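Local coordinates for protein GP37 (Pseudomonas phage phikz, PDB 5FT0) that inhibits the host RNA degradosome, probably by acting on its ribonuclease RNase E, at residues 5-10 against 27-32; 15-20 against 215-220; 134-139 against 195-200. One frame throughout, in Å; residues are numbered along the deposited sequence.

Contact 1 of 3, residues 5-10 against 27-32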
# COMPACT_ATOMS: atom_id res chain seq x y z
N ASN A 5 20.21 -21.15 9.00
CA ASN A 5 19.76 -20.09 9.90
C ASN A 5 20.89 -19.10 10.16
O ASN A 5 22.07 -19.45 10.12
CB ASN A 5 19.28 -20.67 11.23
CG ASN A 5 18.16 -21.69 11.06
OD1 ASN A 5 17.03 -21.34 10.71
ND2 ASN A 5 18.48 -22.95 11.31
N ILE A 6 20.50 -17.86 10.43
CA ILE A 6 21.41 -16.82 10.89
C ILE A 6 20.86 -16.34 12.23
O ILE A 6 19.82 -15.68 12.26
CB ILE A 6 21.54 -15.66 9.90
CG1 ILE A 6 22.02 -16.17 8.54
CG2 ILE A 6 22.48 -14.59 10.43
CD1 ILE A 6 22.16 -15.07 7.50
N THR A 7 21.54 -16.67 13.32
CA THR A 7 21.02 -16.26 14.61
C THR A 7 21.18 -14.75 14.78
O THR A 7 21.99 -14.10 14.10
CB THR A 7 21.72 -16.98 15.76
OG1 THR A 7 23.06 -16.49 15.90
CG2 THR A 7 21.76 -18.48 15.50
N TRP A 8 20.39 -14.18 15.69
CA TRP A 8 20.51 -12.75 15.96
C TRP A 8 21.86 -12.40 16.56
O TRP A 8 22.33 -11.27 16.41
CB TRP A 8 19.37 -12.30 16.87
CG TRP A 8 19.48 -12.81 18.27
CD1 TRP A 8 18.98 -13.99 18.75
CD2 TRP A 8 20.12 -12.16 19.38
NE1 TRP A 8 19.28 -14.11 20.09
CE2 TRP A 8 19.97 -13.01 20.50
CE3 TRP A 8 20.80 -10.95 19.53
CZ2 TRP A 8 20.48 -12.68 21.75
CZ3 TRP A 8 21.30 -10.63 20.77
CH2 TRP A 8 21.14 -11.49 21.87
N GLU A 9 22.52 -13.37 17.22
CA GLU A 9 23.84 -13.10 17.78
C GLU A 9 24.89 -12.90 16.69
O GLU A 9 25.76 -12.03 16.82
CB GLU A 9 24.26 -14.23 18.73
CG GLU A 9 23.47 -14.28 20.03
CD GLU A 9 22.43 -15.38 20.05
OE1 GLU A 9 21.81 -15.64 19.00
OE2 GLU A 9 22.24 -16.00 21.12
N GLU A 10 24.85 -13.71 15.61
CA GLU A 10 25.79 -13.49 14.51
C GLU A 10 25.57 -12.12 13.88
O GLU A 10 26.53 -11.44 13.51
CB GLU A 10 25.65 -14.56 13.42
CG GLU A 10 25.21 -15.95 13.87
CD GLU A 10 25.15 -16.95 12.73
OE1 GLU A 10 25.80 -16.74 11.69
OE2 GLU A 10 24.42 -17.95 12.87
N LEU A 27 16.64 -7.34 16.09
CA LEU A 27 17.33 -8.47 15.46
C LEU A 27 16.73 -9.78 15.96
O LEU A 27 16.64 -10.01 17.17
CB LEU A 27 18.83 -8.44 15.75
CG LEU A 27 19.61 -7.20 15.31
CD1 LEU A 27 21.07 -7.33 15.71
CD2 LEU A 27 19.48 -6.98 13.81
N GLU A 28 16.34 -10.64 15.03
CA GLU A 28 15.82 -11.96 15.34
C GLU A 28 16.53 -13.00 14.48
O GLU A 28 17.15 -12.67 13.46
CB GLU A 28 14.30 -12.05 15.09
CG GLU A 28 13.47 -11.13 15.96
CD GLU A 28 11.99 -11.24 15.65
OE1 GLU A 28 11.64 -11.31 14.45
OE2 GLU A 28 11.18 -11.25 16.60
N ASP A 29 16.44 -14.26 14.91
CA ASP A 29 16.95 -15.36 14.10
C ASP A 29 16.30 -15.35 12.72
O ASP A 29 15.09 -15.16 12.59
CB ASP A 29 16.70 -16.70 14.79
CG ASP A 29 17.45 -16.84 16.11
OD1 ASP A 29 18.42 -16.08 16.34
OD2 ASP A 29 17.08 -17.72 16.91
N ILE A 30 17.13 -15.54 11.69
CA ILE A 30 16.68 -15.56 10.30
C ILE A 30 16.71 -17.01 9.83
O ILE A 30 17.73 -17.69 9.99
CB ILE A 30 17.60 -14.71 9.40
CG1 ILE A 30 17.66 -13.23 9.81
CG2 ILE A 30 17.06 -14.74 7.98
CD1 ILE A 30 16.51 -12.40 9.33
N SER A 31 15.61 -17.46 9.24
CA SER A 31 15.63 -18.70 8.46
C SER A 31 15.80 -18.33 6.99
O SER A 31 15.00 -17.55 6.45
CB SER A 31 14.35 -19.51 8.68
OG SER A 31 14.36 -20.69 7.90
N VAL A 32 16.84 -18.86 6.36
CA VAL A 32 17.23 -18.46 5.01
C VAL A 32 16.98 -19.61 4.05
O VAL A 32 17.46 -20.73 4.26
CB VAL A 32 18.70 -18.02 4.95
CG1 VAL A 32 19.09 -17.66 3.52
CG2 VAL A 32 18.95 -16.85 5.89
O HOH W 1 19.79 -17.33 18.67
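W8 lies across the backbone of L27 and beside the carboxylate of D29, and buries more surface in this contact than any other residue. Its CG sits between the backbone N and the carbonyl carbon (chi1 69°), which brings CB against the L27 backbone and the CD1 edge of the indole to D29. CB of W8 rests 3.6 Å from L27 O and also packs on L27 CB, while W8 CD1 meets D29 OD1 at 3.2 Å, near the ring plane. D29 OD1 also accepts the N-H of W8, N to OD1 2.8 Å, approached nearly along its C-O axis. Aspartate suits this spot because its short carboxylate can accept an N-H at the helix start, where main-chain N-H groups lack a partner within the helix. Water 1, 3.0 Å from D29 OD1, also reaches E9 OE1 and bridges the two acids.

I6 marks the strand part of the contact. Strands 4-6 and 30-37 run antiparallel, the former at an edge of a four-stranded sheet; I6 and I30 form a hydrogen-bonded pair, with I6 N to I30 O and I30 N to I6 O both 2.8 Å. N5 and S31 follow as a non-hydrogen-bonded pair, and N5 OD1 reaches S31 CB on the sheet face that these two share. On the face of I6 and I30, the two CB atoms touch, and I6 CD1 extends to V32 CG2 at 4.0 Å. These branched chains suit the extended backbone: I6 packs on V74 and V32 on V70 of helix 67-82, while I30 lies on C47 of strand 42-48.

Between strand and helix, T7 is the N-cap of helix 8-15. It forms a capping box with E10: T7 N donates to E10 OE2 at 3.2 Å, and E10 N returns a weak bond to T7 OG1. E10 OE1 also makes a salt bridge with R71.

Contact 2 of 3, residues 15-20 against 215-220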
# COMPACT_ATOMS: atom_id res chain seq x y z
N LEU A 15 27.24 -6.37 13.38
CA LEU A 15 26.84 -4.98 13.52
C LEU A 15 27.70 -4.25 14.55
O LEU A 15 27.93 -3.04 14.42
CB LEU A 15 25.36 -4.88 13.89
CG LEU A 15 24.38 -5.30 12.79
CD1 LEU A 15 22.94 -5.08 13.23
CD2 LEU A 15 24.68 -4.53 11.51
N SER A 16 28.19 -4.96 15.56
CA SER A 16 29.00 -4.34 16.60
C SER A 16 30.35 -3.85 16.08
O SER A 16 31.00 -3.05 16.76
CB SER A 16 29.22 -5.32 17.76
OG SER A 16 30.05 -6.40 17.36
N LYS A 17 30.78 -4.31 14.91
CA LYS A 17 32.01 -3.80 14.32
C LYS A 17 31.83 -2.46 13.63
O LYS A 17 32.82 -1.83 13.25
CB LYS A 17 32.59 -4.83 13.34
CG LYS A 17 33.11 -6.07 14.05
CD LYS A 17 33.28 -7.26 13.12
CE LYS A 17 33.60 -8.51 13.93
NZ LYS A 17 33.70 -9.73 13.08
N LEU A 18 30.59 -2.00 13.46
CA LEU A 18 30.32 -0.70 12.86
C LEU A 18 30.55 0.40 13.88
O LEU A 18 29.93 0.41 14.95
CB LEU A 18 28.89 -0.64 12.32
CG LEU A 18 28.57 -1.47 11.08
CD1 LEU A 18 27.10 -1.30 10.70
CD2 LEU A 18 29.47 -1.06 9.92
N ASP A 19 31.45 1.33 13.55
CA ASP A 19 31.65 2.53 14.36
C ASP A 19 30.34 3.30 14.53
O ASP A 19 29.57 3.46 13.58
CB ASP A 19 32.69 3.43 13.72
CG ASP A 19 34.08 3.21 14.27
OD1 ASP A 19 34.39 2.08 14.72
OD2 ASP A 19 34.87 4.18 14.24
N GLY A 20 30.10 3.78 15.75
CA GLY A 20 29.00 4.67 16.02
C GLY A 20 27.62 4.04 16.00
O GLY A 20 26.63 4.77 16.14
N GLY A 215 31.82 -0.23 0.92
CA GLY A 215 32.44 -0.24 2.23
C GLY A 215 33.12 -1.56 2.53
O GLY A 215 32.65 -2.62 2.13
N CYS A 216 34.23 -1.48 3.26
CA CYS A 216 34.94 -2.66 3.73
C CYS A 216 34.48 -3.01 5.14
O CYS A 216 34.48 -2.15 6.03
CB CYS A 216 36.45 -2.41 3.72
SG CYS A 216 37.45 -3.84 4.19
N HIS A 217 34.07 -4.26 5.33
CA HIS A 217 33.65 -4.77 6.62
C HIS A 217 34.30 -6.13 6.84
O HIS A 217 34.41 -6.92 5.90
CB HIS A 217 32.12 -4.89 6.68
CG HIS A 217 31.59 -5.26 8.03
ND1 HIS A 217 31.59 -6.56 8.50
CD2 HIS A 217 31.02 -4.51 9.00
CE1 HIS A 217 31.06 -6.59 9.71
NE2 HIS A 217 30.70 -5.36 10.04
N PRO A 218 34.74 -6.42 8.06
CA PRO A 218 35.53 -7.65 8.29
C PRO A 218 34.81 -8.94 7.95
O PRO A 218 35.48 -9.95 7.70
CB PRO A 218 35.88 -7.57 9.78
CG PRO A 218 35.78 -6.13 10.12
CD PRO A 218 34.69 -5.57 9.27
N ASP A 219 33.48 -8.96 7.94
CA ASP A 219 32.73 -10.20 7.83
C ASP A 219 32.13 -10.45 6.45
O ASP A 219 31.59 -11.53 6.21
CB ASP A 219 31.61 -10.23 8.88
CG ASP A 219 32.14 -10.24 10.30
OD1 ASP A 219 33.28 -10.71 10.50
OD2 ASP A 219 31.42 -9.78 11.21
N VAL A 220 32.21 -9.48 5.54
CA VAL A 220 31.59 -9.60 4.23
C VAL A 220 32.56 -9.09 3.17
O VAL A 220 33.51 -8.36 3.47
CB VAL A 220 30.26 -8.83 4.14
CG1 VAL A 220 29.22 -9.43 5.09
CG2 VAL A 220 30.48 -7.36 4.44
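K17 turns its CG anti to the carbonyl carbon (chi1 -69°) and then runs fully extended, a shape that carries its ammonium group past P218 to the carboxylate of D219. D219 has a similar first torsion (chi1 -64°) and crosses the lysine at about a right angle. The contact joins two type I beta turns: L15 to L18, where the chain leaves helix 8-15, and H217 to V220, which connects antiparallel strands 206-217 and 220-232 as a hairpin. K17 NZ donates to the syn lone pair of D219 OD1 at 2.8 Å, with a weaker bond to OD2. Lysine suits the place because its extended chain lets the ammonium reach D219 while its methylenes lie along P218 and H217.

Beneath the salt bridge, H217 and L18 form the buried part. L18 CD2 meets the edge of the imidazole at H217 CD2, 3.9 Å away, and the aliphatic K17 CB lies near NE2. Leucine fits here because its branched end also packs on I79 of helix 67-82. The histidine uses both nitrogens: NE2 is hydrogen-bonded to A14 O, and H217 ND1 accepts the N-H of D219 (N to ND1 3.1 Å), its donor tilted 21° from the ring plane.

Contact 3 of 3, residues 134-139 against 195-200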
# COMPACT_ATOMS: atom_id res chain seq x y z
N VAL A 134 22.40 -1.62 -2.36
CA VAL A 134 22.29 -1.36 -3.79
C VAL A 134 23.41 -0.42 -4.20
O VAL A 134 23.75 0.52 -3.46
CB VAL A 134 20.91 -0.77 -4.15
CG1 VAL A 134 20.83 -0.43 -5.63
CG2 VAL A 134 19.81 -1.74 -3.76
N HIS A 135 23.99 -0.66 -5.37
CA HIS A 135 24.96 0.22 -5.99
C HIS A 135 24.46 0.60 -7.38
O HIS A 135 23.87 -0.23 -8.07
CB HIS A 135 26.34 -0.45 -6.08
CG HIS A 135 27.46 0.50 -6.38
ND1 HIS A 135 27.65 1.06 -7.62
CD2 HIS A 135 28.45 0.98 -5.59
CE1 HIS A 135 28.71 1.85 -7.59
NE2 HIS A 135 29.22 1.81 -6.37
N VAL A 136 24.70 1.85 -7.77
CA VAL A 136 24.12 2.36 -9.02
C VAL A 136 24.69 1.62 -10.23
O VAL A 136 24.01 1.49 -11.26
CB VAL A 136 24.33 3.88 -9.13
CG1 VAL A 136 25.80 4.22 -9.29
CG2 VAL A 136 23.51 4.45 -10.29
N ASP A 137 25.92 1.11 -10.13
CA ASP A 137 26.52 0.39 -11.25
C ASP A 137 25.75 -0.87 -11.62
O ASP A 137 25.93 -1.39 -12.72
CB ASP A 137 27.97 0.03 -10.93
CG ASP A 137 28.88 1.24 -10.86
OD1 ASP A 137 28.50 2.30 -11.40
OD2 ASP A 137 29.97 1.14 -10.26
N ASP A 138 24.89 -1.36 -10.73
CA ASP A 138 24.11 -2.57 -11.01
C ASP A 138 22.75 -2.28 -11.62
O ASP A 138 22.06 -3.22 -12.03
CB ASP A 138 23.94 -3.38 -9.72
CG ASP A 138 25.26 -3.79 -9.10
OD1 ASP A 138 26.25 -3.93 -9.84
OD2 ASP A 138 25.31 -3.96 -7.86
N ILE A 139 22.33 -1.02 -11.69
CA ILE A 139 21.05 -0.67 -12.30
C ILE A 139 21.26 0.39 -13.37
O ILE A 139 20.29 0.91 -13.93
CB ILE A 139 20.04 -0.18 -11.24
CG1 ILE A 139 20.61 1.00 -10.46
CG2 ILE A 139 19.64 -1.31 -10.30
CD1 ILE A 139 19.62 1.64 -9.51
N GLU A 195 36.44 4.80 -4.37
CA GLU A 195 35.88 6.12 -4.61
C GLU A 195 34.36 6.04 -4.71
O GLU A 195 33.83 5.10 -5.31
CB GLU A 195 36.44 6.72 -5.90
N PRO A 196 33.65 7.00 -4.14
CA PRO A 196 32.19 7.00 -4.26
C PRO A 196 31.75 7.24 -5.69
O PRO A 196 32.45 7.88 -6.48
CB PRO A 196 31.75 8.15 -3.34
CG PRO A 196 32.93 9.06 -3.31
CD PRO A 196 34.13 8.16 -3.37
N ALA A 197 30.59 6.70 -6.03
CA ALA A 197 30.01 6.86 -7.36
C ALA A 197 28.88 7.88 -7.30
O ALA A 197 28.01 7.80 -6.43
CB ALA A 197 29.49 5.52 -7.89
N VAL A 198 28.92 8.84 -8.22
CA VAL A 198 27.86 9.84 -8.37
C VAL A 198 27.42 9.81 -9.82
O VAL A 198 28.24 10.00 -10.72
CB VAL A 198 28.33 11.25 -7.97
CG1 VAL A 198 27.14 12.21 -7.99
CG2 VAL A 198 28.99 11.23 -6.60
N GLU A 199 26.13 9.57 -10.05
CA GLU A 199 25.60 9.50 -11.40
C GLU A 199 24.27 10.22 -11.46
O GLU A 199 23.36 9.93 -10.68
CB GLU A 199 25.45 8.04 -11.85
CG GLU A 199 26.76 7.46 -12.39
CD GLU A 199 26.75 5.95 -12.48
OE1 GLU A 199 25.65 5.37 -12.66
OE2 GLU A 199 27.83 5.34 -12.37
N MSE A 200 24.17 11.18 -12.37
CA MSE A 200 22.95 11.95 -12.56
C MSE A 200 22.25 11.52 -13.84
O MSE A 200 22.88 11.36 -14.88
CB MSE A 200 23.26 13.45 -12.59
CG MSE A 200 22.08 14.31 -13.03
SE MSE A 200 22.33 16.21 -12.65
CE MSE A 200 23.90 16.54 -13.74
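Apolar packing centres on A197 and V136, which face each other across the gap between the loop and the strand. The methyl CB of A197 sits 4.2 Å from V136 CG1 and 3.8 Å from CE1 of the H135 imidazole, which it approaches obliquely. Alanine fits because its single methyl lets the ring and the valine come close to the strand. V136 sets CG1 between its backbone N and carbonyl carbon (chi1 67°), and both methyls then lie against the carboxylate end of E199: V136 CG2 is 3.3 Å from E199 OE1, while CG1 lies against CD as well. The V136 methyls give the carboxylate of E199 an apolar side, while its OE1 finds a polar partner in Y201 OH. Beyond this contact, V136 also packs on Y210 and L143.

The loop 134-139 links strand 122-132 to helix 140-146 through a short 3-10 segment, 136-138. It lies over strand 197-202, which pairs antiparallel with strand 206-217 in the large antiparallel sheet. The side chain of D137 is about 5 Å from the bound arginine. H135 touches E214, one of the residues that form the arginine pocket.

No hydrogen bond joins the two segments; the polar bonds lie within the loop or lead away. H135 ND1 accepts the backbone N-H of D137 at 3.0 Å, almost straight and 7° from the ring plane, which fixes the imidazole's rotation against the turn. V136 N is hydrogen-bonded to S212 OG.

D137 OD1 and E199 OE2 are 3.3 Å apart, two acceptors with their carboxylate planes 28° apart. Two carboxylates this close would probably favour protonation of one of them, an effect the nearby arginine may offset.

Contact 1 lies at the surface, its centre about 22 Å from the centre of the chain, whereas contacts 2 and 3 are partly buried and contact 3 is the most central, its centre about 12 Å from that point. Contacts 1 and 2 share the region around helix 8-15, at its start and its end, and touch where L27 CD1 meets L15 CD1. Contacts 2 and 3 instead reach one sheet through the neighbouring strands 206-217 and 197-202, with nearest atoms about 7 Å apart. Chemistry follows place: contact 1 combines strand pairing with the W8-D29 contact at the helix start, a salt bridge between turns covers contact 2, and contact 3 sets two acids together without any direct hydrogen bond.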